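Local atomic coordinates of protein P47 (Clostridium botulinum, PDB entry 6EKT), a protein that may form part of a progenitor toxin complex that protects botulinum neurotoxin during its passage through the host gut, and resembles tubular lipid-binding proteins. Residues 53-58 and 159-164; 62-67 and 163-168; 324-329 and 377-382; 361-366 and 386-391; 422-425 and 429-432. One frame throughout, in Å; residues are numbered along the deposited sequence.

Contact 1: residues 53-58 and 159-164; sequences FLYSNI and NKLLIN
K160 is the first residue of helix segment 159-164 to approach Y55 of strand 53-57, and it comes toward the tyrosine only with the end of its chain. That chain, bent at chi2, swings the ammonium back toward the strand, yet NZ stops 4.2 Å from OH of Y55. The ammonium is bonded instead to OD1 of N164, one helical turn on, at 2.7 Å and in the carbonyl plane of that amide; Q62 of the adjoining strand takes a second bond from it. L161 comes next. One of its methyls, CD2, meets the ring of Y55 at CD2, 3.8 Å away, the two side chains crossing at about a right angle; L161 also packs on Q62 and I64 of the adjoining strand. N164 lies over one face of the Y55 ring. Its CB sits above the ring centre, 3.5 Å from the centroid and almost on the normal, a CH-pi contact. Beyond CB the amide lies nearly flat on the same ring, the planes 15° apart, with OD1 3.5 Å from CE2 of Y55. The bond from K160 should fix the rotation of this amide and so keep it stacked. Y55 itself reaches the helix because its CG stands anti to the backbone N (chi1 170°), and ND2 of N57 gives a weak hydrogen bond to its OH. Segment 159-164 and strand 53-57 run at 113°. The contact illustrates helix-on-sheet packing: helix 152-168 lies between strands 52-57 and 62-68 and strand 124-141, in the N-terminal part of P47, whose fold closely resembles that of OrfX2.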
# COMPACT_ATOMS: atom_id res chain seq x y z
N PHE A 53 34.34 12.68 -7.41
CA PHE A 53 34.86 12.42 -6.07
C PHE A 53 36.38 12.51 -6.12
O PHE A 53 37.02 11.80 -6.92
CB PHE A 53 34.46 11.00 -5.57
CG PHE A 53 32.98 10.82 -5.22
CD1 PHE A 53 32.06 11.89 -5.23
CD2 PHE A 53 32.52 9.55 -4.85
CE1 PHE A 53 30.73 11.68 -4.88
CE2 PHE A 53 31.19 9.34 -4.51
CZ PHE A 53 30.29 10.40 -4.53
N LEU A 54 36.93 13.37 -5.27
CA LEU A 54 38.37 13.44 -4.99
C LEU A 54 38.69 13.06 -3.55
O LEU A 54 37.93 13.37 -2.63
CB LEU A 54 38.92 14.86 -5.24
CG LEU A 54 38.67 15.59 -6.56
CD1 LEU A 54 38.89 17.10 -6.42
CD2 LEU A 54 39.61 15.04 -7.62
N TYR A 55 39.83 12.39 -3.37
CA TYR A 55 40.38 12.10 -2.06
C TYR A 55 41.91 12.14 -2.13
O TYR A 55 42.51 11.60 -3.06
CB TYR A 55 39.89 10.74 -1.53
CG TYR A 55 40.62 10.29 -0.28
CD1 TYR A 55 40.23 10.74 0.99
CD2 TYR A 55 41.73 9.44 -0.37
CE1 TYR A 55 40.92 10.35 2.14
CE2 TYR A 55 42.42 9.05 0.76
CZ TYR A 55 42.01 9.50 2.01
OH TYR A 55 42.71 9.10 3.12
N SER A 56 42.52 12.77 -1.12
CA SER A 56 43.98 12.90 -1.00
C SER A 56 44.46 12.61 0.41
O SER A 56 43.74 12.86 1.39
CB SER A 56 44.41 14.31 -1.37
OG SER A 56 44.48 14.43 -2.77
N ASN A 57 45.68 12.10 0.50
CA ASN A 57 46.34 11.88 1.78
C ASN A 57 47.83 12.06 1.53
O ASN A 57 48.51 11.15 1.03
CB ASN A 57 46.02 10.49 2.34
CG ASN A 57 46.51 10.30 3.77
OD1 ASN A 57 47.60 10.74 4.16
ND2 ASN A 57 45.70 9.62 4.57
N ILE A 58 48.32 13.25 1.86
CA ILE A 58 49.69 13.64 1.54
C ILE A 58 50.73 12.87 2.36
O ILE A 58 51.77 12.47 1.82
CB ILE A 58 49.92 15.17 1.56
CG1 ILE A 58 49.54 15.78 2.92
CG2 ILE A 58 49.18 15.85 0.41
CD1 ILE A 58 50.39 16.98 3.28
N ASN A 159 40.16 -0.48 -4.06
CA ASN A 159 39.07 -0.74 -3.11
C ASN A 159 39.14 0.16 -1.91
O ASN A 159 38.11 0.72 -1.49
CB ASN A 159 39.06 -2.20 -2.67
CG ASN A 159 38.63 -3.12 -3.78
OD1 ASN A 159 38.10 -2.67 -4.81
ND2 ASN A 159 38.90 -4.42 -3.61
N LYS A 160 40.34 0.29 -1.35
CA LYS A 160 40.56 1.16 -0.21
C LYS A 160 40.27 2.62 -0.56
O LYS A 160 39.54 3.28 0.18
CB LYS A 160 41.99 0.99 0.32
CG LYS A 160 42.28 1.77 1.59
CD LYS A 160 43.08 3.04 1.28
CE LYS A 160 43.58 3.70 2.56
NZ LYS A 160 43.82 5.16 2.32
N LEU A 161 40.82 3.10 -1.67
CA LEU A 161 40.67 4.51 -2.05
C LEU A 161 39.26 4.86 -2.53
O LEU A 161 38.84 6.01 -2.37
CB LEU A 161 41.72 4.91 -3.10
CG LEU A 161 43.16 4.99 -2.57
CD1 LEU A 161 44.15 5.06 -3.72
CD2 LEU A 161 43.32 6.21 -1.66
N LEU A 162 38.56 3.90 -3.12
CA LEU A 162 37.15 4.10 -3.50
C LEU A 162 36.30 4.42 -2.28
O LEU A 162 35.49 5.34 -2.31
CB LEU A 162 36.56 2.91 -4.26
CG LEU A 162 35.08 3.13 -4.71
CD1 LEU A 162 34.82 2.67 -6.13
CD2 LEU A 162 34.08 2.48 -3.75
N ILE A 163 36.47 3.64 -1.22
CA ILE A 163 35.70 3.85 -0.01
C ILE A 163 36.07 5.20 0.61
O ILE A 163 35.18 5.95 1.03
CB ILE A 163 35.90 2.68 0.97
CG1 ILE A 163 35.37 1.40 0.32
CG2 ILE A 163 35.21 2.94 2.30
CD1 ILE A 163 35.60 0.14 1.13
N ASN A 164 37.37 5.50 0.65
CA ASN A 164 37.85 6.79 1.14
C ASN A 164 37.12 7.91 0.43
O ASN A 164 36.59 8.81 1.09
CB ASN A 164 39.35 6.97 0.90
CG ASN A 164 40.22 6.37 1.98
OD1 ASN A 164 41.29 5.86 1.69
ND2 ASN A 164 39.78 6.45 3.24

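Contact 2: residues 62-67 and 163-168; sequences QEIKMV and INAFIQ
M66, on strand 62-67, and A165, on helix 163-168, lose the most surface in this contact, in nearly equal amounts, and form its heart. The methionine leaves the strand with its chain extended through chi2 (179°) and then turns at chi3 (-69°), which carries the terminal methyl CE to the helix. There CE rests 3.6 Å from CB of A165. The nearest backbone pair, I64 and A165, has its CA atoms 7.2 Å apart. Two residues before M66, I64 brings its branch methyl CG2 to 4.0 Å from CB of A165, so that one alanine methyl receives groups from two residues that point to the same face of the strand. F166 adds the third element. Its ring does not offer its face to the methionine; CE of M66 lies at the ring edge, near the ring plane, 3.9 Å from CE1 of F166, and the two side chains run roughly perpendicular. The same ring also makes an edge-to-face contact with F53 on the neighbouring strand, and M66 continues onto L162 one turn earlier in the helix. All four touching residues are buried and the side chains in contact are all apolar, so cohesion comes from methyl and ring contacts rather than from polar pairing. Strand 62-67 and helix segment 163-168 run at 67°. This is the alpha/beta packing of a helix against one face of a four-stranded antiparallel sheet.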
# COMPACT_ATOMS: atom_id res chain seq x y z
N GLN A 62 48.86 9.17 -1.30
CA GLN A 62 47.76 8.52 -2.01
C GLN A 62 46.77 9.55 -2.50
O GLN A 62 46.45 10.51 -1.79
CB GLN A 62 47.04 7.50 -1.12
CG GLN A 62 47.81 6.20 -0.89
CD GLN A 62 47.04 5.13 -0.10
OE1 GLN A 62 45.91 5.35 0.34
NE2 GLN A 62 47.66 3.96 0.06
N GLU A 63 46.29 9.36 -3.73
CA GLU A 63 45.21 10.17 -4.28
C GLU A 63 44.31 9.39 -5.24
O GLU A 63 44.73 8.40 -5.85
CB GLU A 63 45.76 11.45 -4.94
CG GLU A 63 46.56 11.21 -6.20
CD GLU A 63 47.43 12.40 -6.59
OE1 GLU A 63 46.90 13.43 -7.06
OE2 GLU A 63 48.66 12.28 -6.44
N ILE A 64 43.07 9.85 -5.37
CA ILE A 64 42.09 9.25 -6.27
C ILE A 64 41.13 10.33 -6.80
O ILE A 64 40.76 11.25 -6.07
CB ILE A 64 41.32 8.07 -5.61
CG1 ILE A 64 40.33 7.42 -6.61
CG2 ILE A 64 40.65 8.49 -4.30
CD1 ILE A 64 39.76 6.08 -6.17
N LYS A 65 40.78 10.21 -8.08
CA LYS A 65 39.81 11.09 -8.73
C LYS A 65 38.88 10.22 -9.56
O LYS A 65 39.35 9.39 -10.34
CB LYS A 65 40.53 12.10 -9.64
CG LYS A 65 39.59 12.96 -10.49
CD LYS A 65 40.38 14.03 -11.23
CE LYS A 65 39.46 14.86 -12.10
NZ LYS A 65 40.31 15.84 -12.84
N MET A 66 37.56 10.44 -9.38
CA MET A 66 36.52 9.70 -10.12
C MET A 66 35.45 10.64 -10.64
O MET A 66 34.76 11.31 -9.86
CB MET A 66 35.87 8.62 -9.23
CG MET A 66 36.78 7.46 -8.84
SD MET A 66 36.04 6.20 -7.78
CE MET A 66 35.83 7.06 -6.22
N VAL A 67 35.32 10.70 -11.97
CA VAL A 67 34.20 11.40 -12.60
C VAL A 67 33.27 10.33 -13.19
O VAL A 67 33.70 9.52 -14.02
CB VAL A 67 34.66 12.42 -13.69
CG1 VAL A 67 33.53 13.37 -14.06
CG2 VAL A 67 35.88 13.23 -13.23
N ILE A 163 36.47 3.64 -1.22
CA ILE A 163 35.70 3.85 -0.01
C ILE A 163 36.07 5.20 0.61
O ILE A 163 35.18 5.95 1.03
CB ILE A 163 35.90 2.68 0.97
CG1 ILE A 163 35.37 1.40 0.32
CG2 ILE A 163 35.21 2.94 2.30
CD1 ILE A 163 35.60 0.14 1.13
N ASN A 164 37.37 5.50 0.65
CA ASN A 164 37.85 6.79 1.14
C ASN A 164 37.12 7.91 0.43
O ASN A 164 36.59 8.81 1.09
CB ASN A 164 39.35 6.97 0.90
CG ASN A 164 40.22 6.37 1.98
OD1 ASN A 164 41.29 5.86 1.69
ND2 ASN A 164 39.78 6.45 3.24
N ALA A 165 37.09 7.83 -0.90
CA ALA A 165 36.50 8.86 -1.72
C ALA A 165 34.97 8.98 -1.51
O ALA A 165 34.44 10.09 -1.38
CB ALA A 165 36.85 8.65 -3.19
N PHE A 166 34.27 7.85 -1.43
CA PHE A 166 32.82 7.88 -1.18
C PHE A 166 32.48 8.54 0.15
O PHE A 166 31.71 9.51 0.18
CB PHE A 166 32.18 6.49 -1.31
CG PHE A 166 31.79 6.13 -2.71
CD1 PHE A 166 32.74 6.04 -3.73
CD2 PHE A 166 30.45 5.89 -3.03
CE1 PHE A 166 32.38 5.73 -5.04
CE2 PHE A 166 30.07 5.58 -4.34
CZ PHE A 166 31.04 5.49 -5.34
N ILE A 167 33.09 8.06 1.23
CA ILE A 167 32.81 8.60 2.57
C ILE A 167 33.15 10.10 2.64
O ILE A 167 32.33 10.89 3.12
CB ILE A 167 33.44 7.77 3.71
CG1 ILE A 167 32.73 6.42 3.83
CG2 ILE A 167 33.39 8.52 5.05
CD1 ILE A 167 33.55 5.32 4.46
N GLN A 168 34.32 10.48 2.12
CA GLN A 168 34.70 11.89 2.17
C GLN A 168 33.78 12.81 1.34
O GLN A 168 33.64 13.99 1.66
CB GLN A 168 36.18 12.09 1.82
CG GLN A 168 36.74 13.42 2.31
CD GLN A 168 38.00 13.80 1.59
OE1 GLN A 168 37.96 14.22 0.44
NE2 GLN A 168 39.13 13.66 2.27

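Contact 3: residues 324-329 and 377-382; sequences VRLTGL and LAVLSS
L326, near the turn that follows strand 324-326, pushes its side chain against V379 and L380 of helix 377-382. At CB the side chain already points toward the helix, and CG, set anti to the carbonyl carbon (chi1 -58°), comes within 4.2 Å of CD1 of L380. The two terminal methyls then part. CD1 of L326 meets V379 alone, at 3.9 Å from its CG1, with the two side chains at an oblique angle. CD2 of L326 lies between L380 and V379: it is 3.8 Å from CD1 of L380 and 4.0 Å from the CA of that leucine, so this branch reaches down to the helix backbone itself. The side chains of L326 and L380 cross at about a right angle. Two helix residues in succession thus flank the forked tip of a single leucine. V324, two residues earlier, faces the same way and also touches V383 and S387 farther along the helix; Y299 and V332, from adjoining strands, close around L326. Just beyond the leucine a type II turn from L326 to L329, with G328 at positive phi, reverses the chain, so the contact lies beside a hairpin turn. Only saturated carbon groups meet at its centre, and both leucines are buried. Such chemistry implies that this part of helix and sheet is probably held together by shape and burial rather than by directional bonds.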
# COMPACT_ATOMS: atom_id res chain seq x y z
N VAL A 324 -40.01 -7.06 10.50
CA VAL A 324 -40.85 -5.95 10.05
C VAL A 324 -42.27 -6.20 10.58
O VAL A 324 -42.81 -7.29 10.42
CB VAL A 324 -40.80 -5.72 8.51
CG1 VAL A 324 -41.28 -6.95 7.72
CG2 VAL A 324 -41.54 -4.44 8.10
N ARG A 325 -42.83 -5.18 11.23
CA ARG A 325 -44.16 -5.29 11.85
C ARG A 325 -45.17 -4.57 10.97
O ARG A 325 -44.81 -3.59 10.28
CB ARG A 325 -44.16 -4.70 13.25
CG ARG A 325 -43.01 -5.18 14.13
CD ARG A 325 -43.09 -4.66 15.56
NE ARG A 325 -42.25 -5.53 16.39
CZ ARG A 325 -42.66 -6.67 16.95
NH1 ARG A 325 -43.94 -7.10 16.84
NH2 ARG A 325 -41.80 -7.39 17.64
N LEU A 326 -46.43 -5.01 10.98
CA LEU A 326 -47.47 -4.26 10.25
C LEU A 326 -47.84 -2.96 10.94
O LEU A 326 -48.26 -2.94 12.10
CB LEU A 326 -48.72 -5.10 9.99
CG LEU A 326 -48.52 -6.40 9.19
CD1 LEU A 326 -49.90 -6.95 8.83
CD2 LEU A 326 -47.71 -6.17 7.93
N THR A 327 -47.67 -1.86 10.20
CA THR A 327 -48.13 -0.54 10.62
C THR A 327 -49.63 -0.58 10.92
O THR A 327 -50.44 -1.01 10.09
CB THR A 327 -47.78 0.49 9.54
OG1 THR A 327 -46.37 0.48 9.36
CG2 THR A 327 -48.25 1.92 9.91
N GLY A 328 -49.96 -0.18 12.16
CA GLY A 328 -51.34 -0.18 12.65
C GLY A 328 -51.78 -1.54 13.18
O GLY A 328 -52.90 -1.69 13.64
N LEU A 329 -50.91 -2.54 13.09
CA LEU A 329 -51.25 -3.92 13.47
C LEU A 329 -49.95 -4.61 13.84
O LEU A 329 -49.59 -5.67 13.30
CB LEU A 329 -51.99 -4.65 12.35
CG LEU A 329 -52.75 -5.94 12.75
CD1 LEU A 329 -53.83 -5.68 13.80
CD2 LEU A 329 -53.36 -6.62 11.54
N LEU A 377 -52.41 -12.28 6.44
CA LEU A 377 -51.41 -13.05 5.69
C LEU A 377 -51.03 -12.37 4.39
O LEU A 377 -49.83 -12.22 4.10
CB LEU A 377 -51.88 -14.51 5.43
CG LEU A 377 -50.97 -15.37 4.53
CD1 LEU A 377 -49.59 -15.59 5.09
CD2 LEU A 377 -51.62 -16.73 4.24
N ALA A 378 -52.04 -11.95 3.60
CA ALA A 378 -51.77 -11.29 2.31
C ALA A 378 -50.96 -9.99 2.51
O ALA A 378 -50.04 -9.71 1.74
CB ALA A 378 -53.06 -11.00 1.55
N VAL A 379 -51.29 -9.24 3.55
CA VAL A 379 -50.62 -7.95 3.81
C VAL A 379 -49.17 -8.23 4.25
O VAL A 379 -48.23 -7.64 3.70
CB VAL A 379 -51.36 -7.11 4.87
CG1 VAL A 379 -50.63 -5.79 5.16
CG2 VAL A 379 -52.80 -6.80 4.40
N LEU A 380 -49.00 -9.12 5.22
CA LEU A 380 -47.66 -9.47 5.72
C LEU A 380 -46.78 -10.08 4.62
O LEU A 380 -45.57 -9.80 4.56
CB LEU A 380 -47.76 -10.41 6.92
CG LEU A 380 -46.46 -10.69 7.67
CD1 LEU A 380 -45.80 -9.41 8.19
CD2 LEU A 380 -46.77 -11.69 8.80
N SER A 381 -47.38 -10.93 3.78
CA SER A 381 -46.62 -11.54 2.68
C SER A 381 -45.96 -10.46 1.82
O SER A 381 -44.74 -10.49 1.55
CB SER A 381 -47.59 -12.41 1.85
OG SER A 381 -46.95 -12.92 0.71
N SER A 382 -46.75 -9.47 1.43
CA SER A 382 -46.25 -8.36 0.59
C SER A 382 -45.21 -7.51 1.32
O SER A 382 -44.15 -7.20 0.76
CB SER A 382 -47.42 -7.50 0.08
OG SER A 382 -48.11 -8.22 -0.94

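Contact 4: residues 361-366 and 386-391; sequences PTSSYK and WSIKSI
I388 of helix 386-391 packs against S363 and Y365 of strand 362-366, a helix lying along the concave side of a long curled antiparallel sheet. This is in keeping with the TULIP-like architecture of P47, in which a middle beta-sheet wraps round a long helix. The helix and strand segments run nearly antiparallel, 152° apart, with their axes 10.3 Å from each other at closest approach. The tight part is the meeting of CG2 of I388 with S363; the isoleucine is the one buried residue of those that touch. Its CG2, placed anti to the backbone N, faces the serine, while CG1 carries CD1 onward toward the tyrosine. F336 of the next strand lies on the same isoleucine, so I388 spans two neighbouring strands of the sheet. The loose part is CD1 of I388 against the exposed Y365. S363 and Y365, two residues apart, both turn toward the helix. The ring of Y365 comes from CG in the position between the backbone N and the carbonyl carbon (chi1 54°) and crosses I388 at about a right angle, its CD2 lying 4.2 Å from CD1 of I388. The same ring lies against that of Y367, their planes at about 30°. Little area is buried, 119 Å² over both sides, and polar residues mark the strand at this point. S363 nonetheless makes the shortest approach: its OG stands 3.8 Å from CG2 of I388, a hydroxyl against a methyl.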
# COMPACT_ATOMS: atom_id res chain seq x y z
N PRO A 361 -29.12 -13.22 -4.18
CA PRO A 361 -29.03 -13.29 -2.71
C PRO A 361 -29.90 -14.42 -2.16
O PRO A 361 -30.75 -14.94 -2.88
CB PRO A 361 -29.57 -11.93 -2.27
CG PRO A 361 -30.51 -11.54 -3.34
CD PRO A 361 -29.90 -12.03 -4.61
N THR A 362 -29.70 -14.82 -0.91
CA THR A 362 -30.59 -15.82 -0.32
C THR A 362 -31.28 -15.22 0.89
O THR A 362 -30.73 -14.34 1.55
CB THR A 362 -29.88 -17.12 0.08
OG1 THR A 362 -28.78 -16.82 0.93
CG2 THR A 362 -29.38 -17.84 -1.15
N SER A 363 -32.50 -15.67 1.14
CA SER A 363 -33.25 -15.17 2.30
C SER A 363 -34.19 -16.22 2.86
O SER A 363 -34.49 -17.23 2.19
CB SER A 363 -34.04 -13.90 1.93
OG SER A 363 -35.02 -14.22 0.96
N SER A 364 -34.67 -15.98 4.08
CA SER A 364 -35.74 -16.80 4.65
C SER A 364 -36.55 -15.90 5.56
O SER A 364 -36.10 -14.80 5.92
CB SER A 364 -35.17 -18.01 5.42
OG SER A 364 -34.28 -17.58 6.45
N TYR A 365 -37.74 -16.34 5.93
CA TYR A 365 -38.61 -15.52 6.75
C TYR A 365 -39.53 -16.41 7.55
O TYR A 365 -39.73 -17.59 7.19
CB TYR A 365 -39.42 -14.52 5.89
CG TYR A 365 -40.19 -15.18 4.76
CD1 TYR A 365 -41.47 -15.68 4.97
CD2 TYR A 365 -39.63 -15.31 3.50
CE1 TYR A 365 -42.18 -16.31 3.95
CE2 TYR A 365 -40.33 -15.92 2.45
CZ TYR A 365 -41.60 -16.41 2.69
OH TYR A 365 -42.28 -17.03 1.67
N LYS A 366 -40.06 -15.84 8.63
CA LYS A 366 -41.07 -16.54 9.45
C LYS A 366 -42.18 -15.55 9.74
O LYS A 366 -41.92 -14.50 10.35
CB LYS A 366 -40.46 -17.06 10.75
CG LYS A 366 -41.46 -17.89 11.54
CD LYS A 366 -40.78 -18.68 12.65
CE LYS A 366 -41.80 -19.38 13.53
NZ LYS A 366 -42.97 -19.89 12.74
N TRP A 386 -41.38 -6.99 0.06
CA TRP A 386 -40.84 -5.63 -0.20
C TRP A 386 -39.66 -5.29 0.71
O TRP A 386 -38.65 -4.69 0.27
CB TRP A 386 -41.94 -4.58 -0.04
CG TRP A 386 -42.56 -4.11 -1.33
CD1 TRP A 386 -42.46 -2.86 -1.88
CD2 TRP A 386 -43.41 -4.86 -2.21
NE1 TRP A 386 -43.17 -2.80 -3.05
CE2 TRP A 386 -43.76 -4.01 -3.28
CE3 TRP A 386 -43.90 -6.18 -2.21
CZ2 TRP A 386 -44.58 -4.42 -4.35
CZ3 TRP A 386 -44.73 -6.59 -3.28
CH2 TRP A 386 -45.05 -5.71 -4.32
N SER A 387 -39.76 -5.66 1.98
CA SER A 387 -38.68 -5.39 2.95
C SER A 387 -37.38 -6.10 2.56
O SER A 387 -36.28 -5.50 2.55
CB SER A 387 -39.10 -5.81 4.37
OG SER A 387 -40.19 -5.04 4.84
N ILE A 388 -37.49 -7.40 2.27
CA ILE A 388 -36.32 -8.19 1.88
C ILE A 388 -35.71 -7.64 0.58
O ILE A 388 -34.49 -7.40 0.52
CB ILE A 388 -36.67 -9.71 1.75
CG1 ILE A 388 -36.89 -10.32 3.15
CG2 ILE A 388 -35.55 -10.46 1.02
CD1 ILE A 388 -37.53 -11.71 3.14
N LYS A 389 -36.56 -7.37 -0.42
CA LYS A 389 -36.07 -6.85 -1.73
C LYS A 389 -35.42 -5.48 -1.57
O LYS A 389 -34.35 -5.21 -2.17
CB LYS A 389 -37.17 -6.81 -2.78
CG LYS A 389 -37.66 -8.21 -3.18
CD LYS A 389 -36.68 -8.94 -4.07
CE LYS A 389 -36.52 -8.27 -5.43
NZ LYS A 389 -35.50 -8.96 -6.28
N SER A 390 -36.03 -4.63 -0.73
CA SER A 390 -35.47 -3.29 -0.47
C SER A 390 -34.04 -3.38 0.08
O SER A 390 -33.12 -2.75 -0.46
CB SER A 390 -36.36 -2.48 0.48
OG SER A 390 -35.81 -1.19 0.68
N ILE A 391 -33.88 -4.17 1.15
CA ILE A 391 -32.59 -4.33 1.81
C ILE A 391 -31.58 -4.93 0.83
O ILE A 391 -30.47 -4.38 0.67
CB ILE A 391 -32.71 -5.15 3.10
CG1 ILE A 391 -33.59 -4.40 4.11
CG2 ILE A 391 -31.33 -5.50 3.68
CD1 ILE A 391 -34.03 -5.24 5.30

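Contact 5: residues 422-425 and 429-432; sequences TNVT and GFCI
V424 and F430 meet unusually closely across this hairpin: CG1 of the valine lies 3.3 Å from CZ of the ring, a close approach for carbon atoms, on a diagonal between side chains that lie obliquely. The phenylalanine has CG anti to its backbone N (chi1 -169°), which directs its ring over toward this valine; F247 stacks on it. Beside this diagonal, T425 and C431 form an antiparallel hydrogen-bonded pair. The bond from N of T425 to O of C431 is 2.9 Å long, and its return partner from N of C431 to O of T425 is 2.8 Å and nearly straight, at 174°. V424 and I432 make the adjoining non-hydrogen-bonded pair, where a CA-H...O contact runs from CA of V424 to O of C431 at 3.4 Å. A water gives the carbonyl oxygen of C431 a bond of 2.9 Å and is also bonded to OG1 of T425, which adds a water bridge beside the backbone pair. With C431 O receiving both the backbone N-H of T425 and the water, one carbonyl is gripped twice. A classic beta bulge at T422 and N423, both of which face Q433, disturbs the hairpin just before this regular pairing begins. V424 and I432 pack on F403 of helix 403-409, so backbone pairing sets the register and apolar contact joins the hairpin to that helix.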
# COMPACT_ATOMS: atom_id res chain seq x y z
N THR A 422 -3.86 3.34 -12.78
CA THR A 422 -4.05 2.39 -13.88
C THR A 422 -4.94 1.19 -13.51
O THR A 422 -5.68 0.69 -14.35
CB THR A 422 -2.70 1.86 -14.40
OG1 THR A 422 -1.92 1.40 -13.30
CG2 THR A 422 -1.93 2.95 -15.14
N ASN A 423 -4.84 0.72 -12.27
CA ASN A 423 -5.60 -0.43 -11.81
C ASN A 423 -5.92 -0.33 -10.32
O ASN A 423 -5.15 0.22 -9.54
CB ASN A 423 -4.86 -1.76 -12.10
CG ASN A 423 -4.77 -2.10 -13.58
OD1 ASN A 423 -3.69 -2.33 -14.10
ND2 ASN A 423 -5.91 -2.14 -14.27
N VAL A 424 -7.08 -0.86 -9.95
CA VAL A 424 -7.54 -0.87 -8.56
C VAL A 424 -8.09 -2.27 -8.35
O VAL A 424 -9.03 -2.69 -9.05
CB VAL A 424 -8.64 0.19 -8.31
CG1 VAL A 424 -9.16 0.10 -6.89
CG2 VAL A 424 -8.12 1.60 -8.58
N THR A 425 -7.52 -2.98 -7.38
CA THR A 425 -7.85 -4.38 -7.13
C THR A 425 -8.17 -4.60 -5.65
O THR A 425 -7.44 -4.14 -4.78
CB THR A 425 -6.65 -5.28 -7.55
OG1 THR A 425 -6.40 -5.10 -8.94
CG2 THR A 425 -6.93 -6.77 -7.30
N GLY A 429 -6.17 -7.64 0.70
CA GLY A 429 -5.73 -6.25 0.72
C GLY A 429 -6.29 -5.47 -0.46
O GLY A 429 -6.80 -6.04 -1.43
N PHE A 430 -6.18 -4.15 -0.38
CA PHE A 430 -6.66 -3.28 -1.44
C PHE A 430 -5.47 -2.62 -2.15
O PHE A 430 -4.66 -1.94 -1.51
CB PHE A 430 -7.61 -2.24 -0.82
CG PHE A 430 -8.38 -1.43 -1.82
CD1 PHE A 430 -9.43 -2.00 -2.57
CD2 PHE A 430 -8.10 -0.07 -2.00
CE1 PHE A 430 -10.15 -1.24 -3.48
CE2 PHE A 430 -8.84 0.70 -2.91
CZ PHE A 430 -9.86 0.12 -3.65
N CYS A 431 -5.38 -2.81 -3.47
CA CYS A 431 -4.17 -2.41 -4.20
C CYS A 431 -4.49 -1.39 -5.27
O CYS A 431 -5.34 -1.62 -6.13
CB CYS A 431 -3.48 -3.63 -4.81
SG CYS A 431 -1.96 -3.24 -5.70
N ILE A 432 -3.82 -0.24 -5.17
CA ILE A 432 -3.95 0.85 -6.13
C ILE A 432 -2.61 0.91 -6.89
O ILE A 432 -1.57 0.97 -6.26
CB ILE A 432 -4.23 2.19 -5.42
CG1 ILE A 432 -5.60 2.14 -4.69
CG2 ILE A 432 -4.18 3.36 -6.41
CD1 ILE A 432 -5.81 3.24 -3.66
O HOH W 1 -4.51 -2.87 -8.64

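Contacts 1 and 2 belong to a single unit: they share I163 and N164 of helix 152-168, their strands are neighbours in one sheet, and their centres lie 3 Å apart. F53 of contact 1 probably bonds to M66 of contact 2 through the backbone. Contacts 3 and 4, 14 Å apart between centres, both set helix 374-394 on the curled sheet, and V324 CG2 meets S387 OG at 3.6 Å between them. These two pairs occupy opposite ends of the elongated chain, contacts 1 and 3 having centres about 90 Å apart. Contact 5 lies between them, about 47 Å from contact 1 and 32 Å from contact 4, centre to centre.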